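Local structure of StAR-related lipid transfer protein 5 (Homo sapiens, 2R55) at residues L68-L79 with T186-H195; L93-V101 with S214-A225. The protein probably binds cholesterol or other sterols in the cavity of its START domain and may take part in their transport inside the cell. One frame throughout, in Å; residues are numbered along the deposited sequence.

Interaction 1: residues L68-L79 with T186-H195; sequences LYRGEGIVYGTL and TKTNLVTFFH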
loop_
_atom_site.group_PDB
_atom_site.type_symbol
_atom_site.label_atom_id
_atom_site.label_comp_id
_atom_site.label_asym_id
_atom_site.label_seq_id
_atom_site.Cartn_x
_atom_site.Cartn_y
_atom_site.Cartn_z
ATOM N N LEU A 68 9.694 -5.941 -4.627
ATOM C CA LEU A 68 8.254 -5.752 -4.562
ATOM C C LEU A 68 7.689 -6.877 -3.724
ATOM O O LEU A 68 8.064 -8.034 -3.915
ATOM C CB LEU A 68 7.661 -5.776 -5.978
ATOM C CG LEU A 68 6.173 -5.976 -6.277
ATOM C CD1 LEU A 68 5.312 -4.828 -5.758
ATOM C CD2 LEU A 68 5.938 -6.189 -7.798
ATOM N N TYR A 69 6.774 -6.536 -2.816
ATOM C CA TYR A 69 6.190 -7.479 -1.858
ATOM C C TYR A 69 4.701 -7.685 -2.121
ATOM O O TYR A 69 3.978 -6.722 -2.421
ATOM C CB TYR A 69 6.418 -6.998 -0.407
ATOM C CG TYR A 69 7.857 -7.122 0.026
ATOM C CD1 TYR A 69 8.756 -6.066 -0.150
ATOM C CD2 TYR A 69 8.332 -8.306 0.583
ATOM C CE1 TYR A 69 10.105 -6.192 0.225
ATOM C CE2 TYR A 69 9.674 -8.444 0.967
ATOM C CZ TYR A 69 10.549 -7.384 0.782
ATOM O OH TYR A 69 11.860 -7.531 1.146
ATOM N N ARG A 70 4.251 -8.932 -1.991
ATOM C CA ARG A 70 2.900 -9.316 -2.316
ATOM C C ARG A 70 2.268 -10.033 -1.126
ATOM O O ARG A 70 2.765 -11.074 -0.670
ATOM C CB ARG A 70 2.927 -10.237 -3.531
ATOM C CG ARG A 70 1.571 -10.852 -3.950
ATOM C CD ARG A 70 1.803 -12.168 -4.653
ATOM N NE ARG A 70 0.719 -12.525 -5.556
ATOM C CZ ARG A 70 -0.420 -13.100 -5.176
ATOM N NH1 ARG A 70 -0.652 -13.373 -3.888
ATOM N NH2 ARG A 70 -1.345 -13.384 -6.087
ATOM N N GLY A 71 1.183 -9.454 -0.628
ATOM C CA GLY A 71 0.405 -10.044 0.448
ATOM C C GLY A 71 -0.905 -10.589 -0.092
ATOM O O GLY A 71 -1.574 -9.939 -0.900
ATOM N N GLU A 72 -1.264 -11.787 0.341
ATOM C CA GLU A 72 -2.557 -12.354 -0.002
ATOM C C GLU A 72 -3.220 -12.963 1.236
ATOM O O GLU A 72 -2.564 -13.619 2.065
ATOM C CB GLU A 72 -2.429 -13.368 -1.149
ATOM C CG GLU A 72 -3.679 -14.218 -1.416
ATOM C CD GLU A 72 -3.851 -14.618 -2.887
ATOM O OE1 GLU A 72 -2.832 -14.851 -3.595
ATOM O OE2 GLU A 72 -5.023 -14.690 -3.331
ATOM N N GLY A 73 -4.522 -12.725 1.360
ATOM C CA GLY A 73 -5.241 -13.096 2.563
ATOM C C GLY A 73 -6.713 -12.737 2.536
ATOM O O GLY A 73 -7.087 -11.583 2.235
ATOM N N ILE A 74 -7.541 -13.743 2.864
ATOM C CA ILE A 74 -8.978 -13.555 3.018
ATOM C C ILE A 74 -9.259 -12.747 4.278
ATOM O O ILE A 74 -8.898 -13.155 5.394
ATOM C CB ILE A 74 -9.739 -14.908 3.060
ATOM C CG1 ILE A 74 -9.613 -15.638 1.715
ATOM C CG2 ILE A 74 -11.212 -14.680 3.359
ATOM C CD1 ILE A 74 -9.670 -17.151 1.801
ATOM N N VAL A 75 -9.883 -11.587 4.094
ATOM C CA VAL A 75 -10.364 -10.800 5.231
ATOM C C VAL A 75 -11.853 -11.074 5.473
ATOM O O VAL A 75 -12.671 -11.063 4.541
ATOM C CB VAL A 75 -10.044 -9.274 5.100
ATOM C CG1 VAL A 75 -10.301 -8.758 3.697
ATOM C CG2 VAL A 75 -10.821 -8.465 6.120
ATOM N N TYR A 76 -12.194 -11.334 6.729
ATOM C CA TYR A 76 -13.548 -11.710 7.080
ATOM C C TYR A 76 -14.416 -10.474 7.308
ATOM O O TYR A 76 -14.761 -10.131 8.450
ATOM C CB TYR A 76 -13.536 -12.636 8.299
ATOM C CG TYR A 76 -12.944 -14.009 8.039
ATOM C CD1 TYR A 76 -13.698 -15.163 8.259
ATOM C CD2 TYR A 76 -11.634 -14.156 7.584
ATOM C CE1 TYR A 76 -13.159 -16.428 8.031
ATOM C CE2 TYR A 76 -11.088 -15.411 7.350
ATOM C CZ TYR A 76 -11.853 -16.540 7.577
ATOM O OH TYR A 76 -11.314 -17.784 7.349
ATOM N N GLY A 77 -14.759 -9.811 6.199
ATOM C CA GLY A 77 -15.620 -8.631 6.209
ATOM C C GLY A 77 -16.266 -8.346 4.859
ATOM O O GLY A 77 -15.808 -8.838 3.818
ATOM N N THR A 78 -17.342 -7.552 4.885
ATOM C CA THR A 78 -18.003 -7.096 3.661
ATOM C C THR A 78 -17.020 -6.256 2.864
ATOM O O THR A 78 -16.183 -5.576 3.440
ATOM C CB THR A 78 -19.250 -6.228 3.953
ATOM O OG1 THR A 78 -18.837 -4.908 4.331
ATOM C CG2 THR A 78 -20.101 -6.839 5.055
ATOM N N LEU A 79 -17.151 -6.302 1.544
ATOM C CA LEU A 79 -16.234 -5.646 0.605
ATOM C C LEU A 79 -16.041 -4.151 0.861
ATOM O O LEU A 79 -14.955 -3.628 0.664
ATOM C CB LEU A 79 -16.703 -5.891 -0.837
ATOM C CG LEU A 79 -16.159 -5.096 -2.027
ATOM C CD1 LEU A 79 -14.740 -5.537 -2.466
ATOM C CD2 LEU A 79 -17.117 -5.221 -3.179
ATOM N N THR A 186 -19.978 -14.136 1.992
ATOM C CA THR A 186 -19.938 -12.985 2.909
ATOM C C THR A 186 -18.527 -12.522 3.300
ATOM O O THR A 186 -18.362 -11.897 4.350
ATOM C CB THR A 186 -20.723 -13.271 4.220
ATOM O OG1 THR A 186 -19.832 -13.817 5.211
ATOM C CG2 THR A 186 -21.904 -14.242 3.967
ATOM N N LYS A 187 -17.523 -12.819 2.468
ATOM C CA LYS A 187 -16.113 -12.503 2.770
ATOM C C LYS A 187 -15.428 -11.715 1.634
ATOM O O LYS A 187 -16.045 -11.461 0.598
ATOM C CB LYS A 187 -15.324 -13.786 3.059
ATOM C CG LYS A 187 -15.710 -14.512 4.339
ATOM C CD LYS A 187 -16.723 -15.619 4.051
ATOM C CE LYS A 187 -17.409 -16.117 5.311
ATOM N NZ LYS A 187 -18.499 -17.059 4.956
ATOM N N THR A 188 -14.152 -11.346 1.826
ATOM C CA THR A 188 -13.393 -10.536 0.854
ATOM C C THR A 188 -11.910 -10.940 0.744
ATOM O O THR A 188 -11.228 -11.111 1.757
ATOM C CB THR A 188 -13.464 -9.018 1.191
ATOM O OG1 THR A 188 -14.809 -8.647 1.532
ATOM C CG2 THR A 188 -12.991 -8.167 0.008
ATOM N N ASN A 189 -11.419 -11.074 -0.485
ATOM C CA ASN A 189 -10.022 -11.381 -0.741
ATOM C C ASN A 189 -9.260 -10.070 -0.893
ATOM O O ASN A 189 -9.673 -9.188 -1.669
ATOM C CB ASN A 189 -9.872 -12.238 -2.006
ATOM C CG ASN A 189 -8.529 -12.955 -2.086
ATOM O OD1 ASN A 189 -8.303 -13.973 -1.421
ATOM N ND2 ASN A 189 -7.642 -12.438 -2.929
ATOM N N LEU A 190 -8.170 -9.945 -0.129
ATOM C CA LEU A 190 -7.306 -8.772 -0.150
ATOM C C LEU A 190 -5.870 -9.125 -0.571
ATOM O O LEU A 190 -5.145 -9.831 0.160
ATOM C CB LEU A 190 -7.284 -8.091 1.223
ATOM C CG LEU A 190 -6.368 -6.868 1.408
ATOM C CD1 LEU A 190 -6.816 -5.690 0.538
ATOM C CD2 LEU A 190 -6.297 -6.439 2.851
ATOM N N VAL A 191 -5.471 -8.616 -1.739
ATOM C CA VAL A 191 -4.108 -8.763 -2.245
ATOM C C VAL A 191 -3.462 -7.379 -2.291
ATOM O O VAL A 191 -4.004 -6.441 -2.906
ATOM C CB VAL A 191 -4.079 -9.420 -3.637
ATOM C CG1 VAL A 191 -2.648 -9.826 -4.020
ATOM C CG2 VAL A 191 -4.986 -10.624 -3.663
ATOM N N THR A 192 -2.325 -7.246 -1.609
ATOM C CA THR A 192 -1.689 -5.951 -1.455
ATOM C C THR A 192 -0.241 -6.030 -1.890
ATOM O O THR A 192 0.435 -7.047 -1.663
ATOM C CB THR A 192 -1.677 -5.460 0.001
ATOM O OG1 THR A 192 -0.821 -6.306 0.775
ATOM C CG2 THR A 192 -3.065 -5.442 0.623
ATOM N N PHE A 193 0.241 -4.936 -2.485
ATOM C CA PHE A 193 1.623 -4.831 -2.888
ATOM C C PHE A 193 2.291 -3.658 -2.208
ATOM O O PHE A 193 1.810 -2.531 -2.294
ATOM C CB PHE A 193 1.722 -4.694 -4.405
ATOM C CG PHE A 193 1.156 -5.851 -5.131
ATOM C CD1 PHE A 193 1.910 -6.991 -5.326
ATOM C CD2 PHE A 193 -0.157 -5.828 -5.573
ATOM C CE1 PHE A 193 1.374 -8.077 -5.974
ATOM C CE2 PHE A 193 -0.700 -6.918 -6.222
ATOM C CZ PHE A 193 0.069 -8.043 -6.429
ATOM N N PHE A 194 3.395 -3.949 -1.526
ATOM C CA PHE A 194 4.277 -2.937 -0.957
ATOM C C PHE A 194 5.465 -2.820 -1.881
ATOM O O PHE A 194 6.089 -3.825 -2.225
ATOM C CB PHE A 194 4.729 -3.375 0.432
ATOM C CG PHE A 194 3.691 -3.182 1.486
ATOM C CD1 PHE A 194 2.419 -2.710 1.155
ATOM C CD2 PHE A 194 3.960 -3.501 2.800
ATOM C CE1 PHE A 194 1.456 -2.527 2.140
ATOM C CE2 PHE A 194 2.994 -3.321 3.785
ATOM C CZ PHE A 194 1.748 -2.836 3.453
ATOM N N HIS A 195 5.767 -1.603 -2.306
ATOM C CA HIS A 195 6.775 -1.395 -3.339
ATOM C C HIS A 195 7.570 -0.196 -2.941
ATOM O O HIS A 195 7.637 0.801 -3.660
ATOM C CB HIS A 195 6.085 -1.102 -4.659
ATOM C CG HIS A 195 6.879 -1.503 -5.862
ATOM N ND1 HIS A 195 6.310 -1.629 -7.108
ATOM C CD2 HIS A 195 8.188 -1.820 -6.010
ATOM C CE1 HIS A 195 7.238 -1.995 -7.973
ATOM N NE2 HIS A 195 8.384 -2.118 -7.333
#
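Y69 and F194 form the first of seven antiparallel pairs that run to V75 and T188. Their backbones exchange two hydrogen bonds, as do G71 with T192 and V75 with T188; the straightest is G71 N to T192 O, 2.7 Å and 178° at the hydrogen. Between G73 and L190, the bond from G73 N is weak. Past the strand end, T188 OG1 gives a hydrogen bond to G77 O (2.5 Å), joining strand 188-194 to the loop before helix 79-86.

Polar side chains gather on the face carrying R70, E72 and N189. R70 NH1 makes a salt bridge to E72 OE1 (2.7 Å), while N189 ND2 reaches E72 OE2 only weakly.

Apolar contact comes from R70 too: a chi1 of 175° swings CG opposite the backbone N, laying the chain beside F193, CG 3.4 Å from F193 CE1, and V191 CG1 lies over one guanidinium face. A serine for this arginine would probably leave E72 without its charged mate and F193 without the aliphatic chain beside it. L68 CD1 sits over the H195 ring, a CH-pi contact 3.8 Å from its centroid.

This is antiparallel pairing within the curved sheet of the START helix-grip fold.

Interaction 2: residues L93-V101 with S214-A225; sequences LRVKWDENV and SMTRFYANLQKA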
loop_
_atom_site.group_PDB
_atom_site.type_symbol
_atom_site.label_atom_id
_atom_site.label_comp_id
_atom_site.label_asym_id
_atom_site.label_seq_id
_atom_site.Cartn_x
_atom_site.Cartn_y
_atom_site.Cartn_z
ATOM N N LEU A 93 -9.800 6.176 7.368
ATOM C CA LEU A 93 -9.542 5.241 8.476
ATOM C C LEU A 93 -8.091 4.820 8.773
ATOM O O LEU A 93 -7.764 4.516 9.920
ATOM C CB LEU A 93 -10.420 3.987 8.305
ATOM C CG LEU A 93 -11.953 4.173 8.259
ATOM C CD1 LEU A 93 -12.650 2.827 8.359
ATOM C CD2 LEU A 93 -12.483 5.114 9.355
ATOM N N ARG A 94 -7.234 4.804 7.753
ATOM C CA ARG A 94 -5.917 4.149 7.851
ATOM C C ARG A 94 -5.004 4.620 9.023
ATOM O O ARG A 94 -4.265 3.815 9.601
ATOM C CB ARG A 94 -5.190 4.197 6.498
ATOM C CG ARG A 94 -4.161 3.095 6.314
ATOM C CD ARG A 94 -4.278 2.463 4.957
ATOM N NE ARG A 94 -3.120 2.699 4.093
ATOM C CZ ARG A 94 -2.035 1.926 4.053
ATOM N NH1 ARG A 94 -1.936 0.872 4.856
ATOM N NH2 ARG A 94 -1.035 2.214 3.220
ATOM N N VAL A 95 -5.089 5.905 9.373
ATOM C CA VAL A 95 -4.319 6.499 10.485
ATOM C C VAL A 95 -4.480 5.708 11.781
ATOM O O VAL A 95 -3.528 5.528 12.534
ATOM C CB VAL A 95 -4.745 7.978 10.740
ATOM C CG1 VAL A 95 -4.115 8.553 12.034
ATOM C CG2 VAL A 95 -4.394 8.845 9.541
ATOM N N LYS A 96 -5.699 5.246 12.023
ATOM C CA LYS A 96 -6.045 4.528 13.234
ATOM C C LYS A 96 -5.316 3.186 13.364
ATOM O O LYS A 96 -4.384 3.048 14.150
ATOM C CB LYS A 96 -7.563 4.327 13.278
ATOM C CG LYS A 96 -8.094 3.709 14.545
ATOM C CD LYS A 96 -7.717 4.572 15.706
ATOM C CE LYS A 96 -8.648 4.383 16.867
ATOM N NZ LYS A 96 -8.150 5.280 17.921
ATOM N N TRP A 97 -5.731 2.216 12.562
ATOM C CA TRP A 97 -5.405 0.815 12.803
ATOM C C TRP A 97 -4.037 0.363 12.307
ATOM O O TRP A 97 -3.516 -0.640 12.786
ATOM C CB TRP A 97 -6.491 -0.080 12.197
ATOM C CG TRP A 97 -6.710 0.151 10.731
ATOM C CD1 TRP A 97 -7.625 0.990 10.165
ATOM C CD2 TRP A 97 -6.000 -0.461 9.649
ATOM N NE1 TRP A 97 -7.534 0.934 8.794
ATOM C CE2 TRP A 97 -6.545 0.052 8.449
ATOM C CE3 TRP A 97 -4.963 -1.401 9.572
ATOM C CZ2 TRP A 97 -6.084 -0.340 7.183
ATOM C CZ3 TRP A 97 -4.492 -1.781 8.313
ATOM C CH2 TRP A 97 -5.054 -1.247 7.136
ATOM N N ASP A 98 -3.464 1.070 11.342
ATOM C CA ASP A 98 -2.202 0.624 10.746
ATOM C C ASP A 98 -0.986 1.133 11.511
ATOM O O ASP A 98 -0.630 2.313 11.421
ATOM C CB ASP A 98 -2.121 1.043 9.277
ATOM C CG ASP A 98 -0.861 0.533 8.586
ATOM O OD1 ASP A 98 -0.338 -0.553 8.935
ATOM O OD2 ASP A 98 -0.404 1.230 7.667
ATOM N N GLU A 99 -0.335 0.233 12.245
ATOM C CA GLU A 99 0.794 0.613 13.102
ATOM C C GLU A 99 1.873 1.407 12.364
ATOM O O GLU A 99 2.649 2.118 12.988
ATOM C CB GLU A 99 1.398 -0.612 13.821
ATOM C CG GLU A 99 2.075 -1.644 12.910
ATOM C CD GLU A 99 3.103 -2.530 13.624
ATOM O OE1 GLU A 99 2.957 -2.789 14.838
ATOM O OE2 GLU A 99 4.060 -2.982 12.948
ATOM N N ASN A 100 1.890 1.289 11.032
ATOM C CA ASN A 100 2.908 1.917 10.183
ATOM C C ASN A 100 2.550 3.264 9.568
ATOM O O ASN A 100 3.211 3.716 8.615
ATOM C CB ASN A 100 3.316 0.964 9.070
ATOM C CG ASN A 100 4.629 0.296 9.342
ATOM O OD1 ASN A 100 5.494 0.850 10.015
ATOM N ND2 ASN A 100 4.795 -0.903 8.811
ATOM N N VAL A 101 1.519 3.901 10.111
ATOM C CA VAL A 101 1.007 5.151 9.569
ATOM C C VAL A 101 0.636 6.083 10.709
ATOM O O VAL A 101 -0.154 5.725 11.581
ATOM C CB VAL A 101 -0.214 4.911 8.614
ATOM C CG1 VAL A 101 -1.043 6.187 8.421
ATOM C CG2 VAL A 101 0.251 4.375 7.263
ATOM N N SER A 214 6.304 -6.515 8.056
ATOM C CA SER A 214 5.446 -5.347 7.947
ATOM C C SER A 214 4.113 -5.755 7.316
ATOM O O SER A 214 3.053 -5.319 7.762
ATOM C CB SER A 214 6.147 -4.260 7.118
ATOM O OG SER A 214 5.506 -3.000 7.233
ATOM N N MET A 215 4.180 -6.624 6.304
ATOM C CA MET A 215 2.980 -7.135 5.619
ATOM C C MET A 215 2.089 -8.045 6.483
ATOM O O MET A 215 0.873 -7.896 6.479
ATOM C CB MET A 215 3.378 -7.847 4.325
ATOM C CG MET A 215 2.212 -8.269 3.430
ATOM S SD MET A 215 1.597 -6.952 2.364
ATOM C CE MET A 215 2.884 -6.852 1.137
ATOM N N THR A 216 2.692 -8.987 7.208
ATOM C CA THR A 216 1.936 -9.893 8.093
ATOM C C THR A 216 1.243 -9.159 9.259
ATOM O O THR A 216 0.152 -9.549 9.690
ATOM C CB THR A 216 2.820 -10.995 8.686
ATOM O OG1 THR A 216 3.829 -10.400 9.516
ATOM C CG2 THR A 216 3.460 -11.822 7.580
ATOM N N ARG A 217 1.893 -8.103 9.740
ATOM C CA ARG A 217 1.345 -7.203 10.749
ATOM C C ARG A 217 0.239 -6.317 10.190
ATOM O O ARG A 217 -0.722 -5.984 10.894
ATOM C CB ARG A 217 2.467 -6.312 11.322
ATOM C CG ARG A 217 3.067 -6.823 12.612
ATOM C CD ARG A 217 4.587 -6.624 12.661
ATOM N NE ARG A 217 5.073 -6.591 14.050
ATOM C CZ ARG A 217 5.143 -7.651 14.857
ATOM N NH1 ARG A 217 4.777 -8.866 14.430
ATOM N NH2 ARG A 217 5.577 -7.497 16.100
ATOM N N PHE A 218 0.404 -5.912 8.931
ATOM C CA PHE A 218 -0.584 -5.094 8.232
ATOM C C PHE A 218 -1.937 -5.830 8.200
ATOM O O PHE A 218 -2.978 -5.267 8.568
ATOM C CB PHE A 218 -0.062 -4.755 6.839
ATOM C CG PHE A 218 -1.075 -4.120 5.920
ATOM C CD1 PHE A 218 -1.263 -2.740 5.906
ATOM C CD2 PHE A 218 -1.800 -4.900 5.015
ATOM C CE1 PHE A 218 -2.190 -2.159 5.014
ATOM C CE2 PHE A 218 -2.727 -4.321 4.151
ATOM C CZ PHE A 218 -2.920 -2.953 4.147
ATOM N N TYR A 219 -1.902 -7.103 7.814
ATOM C CA TYR A 219 -3.116 -7.911 7.728
ATOM C C TYR A 219 -3.665 -8.232 9.098
ATOM O O TYR A 219 -4.884 -8.194 9.303
ATOM C CB TYR A 219 -2.884 -9.204 6.931
ATOM C CG TYR A 219 -2.940 -9.029 5.436
ATOM C CD1 TYR A 219 -1.877 -8.448 4.738
ATOM C CD2 TYR A 219 -4.050 -9.467 4.710
ATOM C CE1 TYR A 219 -1.930 -8.292 3.378
ATOM C CE2 TYR A 219 -4.105 -9.320 3.342
ATOM C CZ TYR A 219 -3.043 -8.734 2.677
ATOM O OH TYR A 219 -3.109 -8.585 1.306
ATOM N N ALA A 220 -2.775 -8.571 10.024
ATOM C CA ALA A 220 -3.189 -8.760 11.411
ATOM C C ALA A 220 -3.995 -7.542 11.886
ATOM O O ALA A 220 -5.091 -7.695 12.410
ATOM C CB ALA A 220 -1.987 -9.021 12.312
ATOM N N ASN A 221 -3.472 -6.338 11.655
ATOM C CA ASN A 221 -4.142 -5.088 12.054
ATOM C C ASN A 221 -5.454 -4.885 11.328
ATOM O O ASN A 221 -6.490 -4.673 11.953
ATOM C CB ASN A 221 -3.248 -3.865 11.790
ATOM C CG ASN A 221 -2.184 -3.663 12.844
ATOM O OD1 ASN A 221 -2.188 -4.306 13.899
ATOM N ND2 ASN A 221 -1.255 -2.749 12.565
ATOM N N LEU A 222 -5.401 -4.943 10.002
ATOM C CA LEU A 222 -6.596 -4.802 9.176
ATOM C C LEU A 222 -7.768 -5.659 9.675
ATOM O O LEU A 222 -8.912 -5.201 9.664
ATOM C CB LEU A 222 -6.269 -5.120 7.717
ATOM C CG LEU A 222 -7.215 -4.773 6.558
ATOM C CD1 LEU A 222 -8.111 -5.944 6.211
ATOM C CD2 LEU A 222 -8.030 -3.510 6.804
ATOM N N GLN A 223 -7.473 -6.886 10.114
ATOM C CA GLN A 223 -8.506 -7.822 10.577
ATOM C C GLN A 223 -9.238 -7.304 11.810
ATOM O O GLN A 223 -10.470 -7.296 11.849
ATOM C CB GLN A 223 -7.909 -9.209 10.842
ATOM C CG GLN A 223 -7.757 -10.064 9.581
ATOM C CD GLN A 223 -6.588 -11.039 9.656
ATOM O OE1 GLN A 223 -5.772 -10.988 10.588
ATOM N NE2 GLN A 223 -6.499 -11.929 8.669
ATOM N N LYS A 224 -8.456 -6.872 12.797
ATOM C CA LYS A 224 -8.946 -6.273 14.033
ATOM C C LYS A 224 -9.905 -5.110 13.761
ATOM O O LYS A 224 -10.980 -4.983 14.467
ATOM C CB LYS A 224 -7.742 -5.807 14.878
ATOM C CG LYS A 224 -8.036 -4.924 16.126
ATOM C CD LYS A 224 -6.733 -4.165 16.517
ATOM C CE LYS A 224 -6.990 -2.913 17.363
ATOM N NZ LYS A 224 -7.132 -3.195 18.837
ATOM N N ALA A 225 -9.514 -4.274 12.748
ATOM C CA ALA A 225 -10.307 -3.084 12.418
ATOM C C ALA A 225 -11.669 -3.479 11.858
ATOM O O ALA A 225 -12.703 -2.918 12.243
ATOM C CB ALA A 225 -9.566 -2.203 11.447
#
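W97, near the end of a short, weakly bonded helix at 94-97, comes closest in backbone to N221 on the long helix 204-227, their CA atoms 6.1 Å apart. Beyond it the chain turns through a type I beta turn from D98 to V101, which carries E99 and N100 along the same helix toward its R217 and S214. The helix is the C-terminal one of the START helix-grip fold, packed against the curved sheet, and the 93-101 segment lies along one of its flanks.

The indole of W97 is a knob in a hole formed by F218, N221, L222 and A225. Its chi1 of 56° sets CG between the backbone N and the carbonyl carbon, and the ring lies alongside L222. L222 CD2 and A225 CB cover one face: the first is 4.0 Å from the centroid of the six-membered ring, the second 4.2 Å from that of the five-membered ring. D98 CB lies over the opposite face, and N221 CB meets the edge. W97 NE1 is satisfied by C85 O, which ties the indole to helix 79-86 as well. The F218 ring approaches obliquely, planes at 57°, with its CE1 3.7 Å from W97 CH2.

Charged groups flank this apolar core. R94 NH1 and D98 OD1 both come to the edge of the F218 ring, and D98 OD2 lies well off the guanidinium plane of R94, so that pair is electrostatic, not a directed hydrogen bond. Farther out, E99 makes a long salt bridge with R217, its OE2 lying near the guanidinium plane, 3.9 Å from R217 NE.

Interactions 1 and 2 meet at helix 204-227, their centres about 12 Å apart. The helix lies between the strand pair and the 93-101 segment. Y219 OH probably hydrogen-bonds to backbone oxygens of both strands, L190 O at 2.6 Å and G71 O at 3.0 Å, its single proton shared or alternating between them. One turn earlier, M215 packs on the same strands, its CE 3.6 Å from G71 N. Two residues of interaction 2 also look to the sheet: F218 meets F194 edge-to-face, and L222 touches L190 and V75. In START domains, helix and curved sheet enclose the lipid cavity, consistent with the proposed sterol binding.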